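Long-range contact in membrane protein, putative (Geobacter sulfurreducens PCA, PDB 2QYB), which belongs to the sodium:solute symporter family and may combine membrane transport with phosphatase activity, this chain being its GAF domain: residues A[111-116]-A[126-131]. Residues are numbered along the deposited sequence; the frame is centred on the assembly and turned at random.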
# COMPACT_ATOMS: atom_id res chain seq x y z
N ALA A 111 3.54 -12.79 16.55
CA ALA A 111 2.16 -12.95 17.08
C ALA A 111 1.14 -12.91 15.95
O ALA A 111 1.33 -12.21 14.96
CB ALA A 111 1.85 -11.86 18.10
N HIS A 112 0.08 -13.72 16.08
CA HIS A 112 -1.09 -13.69 15.20
C HIS A 112 -2.35 -13.40 16.01
O HIS A 112 -2.65 -14.11 16.95
CB HIS A 112 -1.22 -15.00 14.41
CG HIS A 112 -0.06 -15.27 13.50
ND1 HIS A 112 0.91 -16.21 13.76
CD2 HIS A 112 0.27 -14.70 12.32
CE1 HIS A 112 1.79 -16.22 12.78
NE2 HIS A 112 1.42 -15.32 11.88
N ILE A 113 -3.08 -12.36 15.60
CA ILE A 113 -4.20 -11.82 16.35
C ILE A 113 -5.41 -11.80 15.47
O ILE A 113 -5.40 -11.15 14.42
CB ILE A 113 -3.91 -10.38 16.83
CG1 ILE A 113 -2.61 -10.32 17.65
CG2 ILE A 113 -5.14 -9.80 17.61
CD1 ILE A 113 -1.51 -9.62 16.87
N PRO A 114 -6.48 -12.49 15.90
CA PRO A 114 -7.70 -12.50 15.08
C PRO A 114 -8.30 -11.12 14.94
O PRO A 114 -8.19 -10.26 15.86
CB PRO A 114 -8.64 -13.44 15.86
CG PRO A 114 -7.78 -14.23 16.73
CD PRO A 114 -6.66 -13.27 17.12
N ILE A 115 -8.89 -10.88 13.78
CA ILE A 115 -9.56 -9.60 13.50
C ILE A 115 -11.06 -9.92 13.46
O ILE A 115 -11.55 -10.62 12.56
CB ILE A 115 -9.06 -8.95 12.22
CG1 ILE A 115 -7.60 -8.54 12.32
CG2 ILE A 115 -9.94 -7.72 11.85
CD1 ILE A 115 -7.06 -8.02 10.95
N SER A 116 -11.76 -9.49 14.50
CA SER A 116 -13.17 -9.78 14.65
C SER A 116 -13.83 -8.67 15.42
O SER A 116 -13.25 -8.03 16.30
CB SER A 116 -13.38 -11.08 15.41
OG SER A 116 -12.64 -11.06 16.62
N LEU A 126 -4.28 -10.21 12.04
CA LEU A 126 -3.22 -9.27 12.14
C LEU A 126 -2.00 -10.05 12.62
O LEU A 126 -2.04 -10.57 13.71
CB LEU A 126 -3.59 -8.15 13.15
CG LEU A 126 -2.46 -7.25 13.61
CD1 LEU A 126 -1.84 -6.51 12.37
CD2 LEU A 126 -2.86 -6.27 14.80
N SER A 127 -0.95 -10.14 11.80
CA SER A 127 0.28 -10.87 12.11
C SER A 127 1.40 -9.87 12.29
O SER A 127 1.55 -8.99 11.46
CB SER A 127 0.68 -11.82 10.96
OG SER A 127 -0.43 -12.61 10.50
N VAL A 128 2.21 -10.02 13.33
CA VAL A 128 3.32 -9.08 13.57
C VAL A 128 4.61 -9.78 13.98
O VAL A 128 4.61 -10.76 14.70
CB VAL A 128 2.94 -8.05 14.66
CG1 VAL A 128 1.68 -7.30 14.24
CG2 VAL A 128 2.67 -8.73 16.01
N PHE A 129 5.73 -9.21 13.56
CA PHE A 129 7.03 -9.87 13.67
C PHE A 129 8.08 -8.87 14.08
O PHE A 129 8.13 -7.80 13.56
CB PHE A 129 7.41 -10.45 12.31
CG PHE A 129 6.37 -11.33 11.71
CD1 PHE A 129 6.46 -12.75 11.86
CD2 PHE A 129 5.31 -10.77 10.98
CE1 PHE A 129 5.52 -13.57 11.31
CE2 PHE A 129 4.37 -11.58 10.43
CZ PHE A 129 4.45 -12.99 10.59
N SER A 130 8.91 -9.23 15.03
CA SER A 130 10.12 -8.47 15.33
C SER A 130 11.37 -9.29 14.92
O SER A 130 11.51 -10.42 15.31
CB SER A 130 10.18 -8.15 16.82
OG SER A 130 11.42 -7.56 17.18
N ARG A 131 12.23 -8.69 14.09
CA ARG A 131 13.61 -9.15 13.90
C ARG A 131 14.57 -8.50 14.91
O ARG A 131 15.80 -8.60 14.77
CB ARG A 131 14.06 -8.85 12.46
CG ARG A 131 13.30 -9.69 11.45
CD ARG A 131 13.77 -9.50 10.05
NE ARG A 131 13.32 -8.21 9.56
CZ ARG A 131 12.24 -8.00 8.81
NH1 ARG A 131 11.48 -9.02 8.40
NH2 ARG A 131 11.95 -6.74 8.43
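The beta hairpin of strands 109-115 and 124-130, in the middle of the antiparallel GAF-domain sheet, is joined here by Ala111 facing Val128 and Ile113 facing Leu126 in hydrogen-bonded pairs, with His112 and Ser127 as the non-hydrogen-bonded pair between them. Two bonds hold each outer pair; Leu126 N reaches Ile113 O at 2.8 Å with an angle of 167° at the hydrogen, and Val128 N gives Ala111 O a similarly straight bond of 2.9 Å. Ala111, Ile113, Leu126 and Val128 occupy the face of the sheet covered in part by helix 139-158, where Leu145 and Ala149 meet Ile113 and Leu148 meets Leu126. With CG anti to the backbone N (chi1 166°), Leu126 runs beside Ile113 in the same direction, and its CG lies 4.1 Å from Ile113 CD1. Ile115 instead crosses Leu126 nearly at a right angle, bringing its CD1 to 4.1 Å from Leu126 CB. On the other face, His112 packs against helix 74-81, touching Tyr74, Ile75 and Ala78. Replacing the imidazole of His112 with the methyl of an alanine is likely to open a gap between this helix and the sheet and take one ring neighbour from Phe129. The two rings stand almost perpendicular, planes at 82°, and meet obliquely, with His112 NE2 4.0 Å from Phe129 CZ.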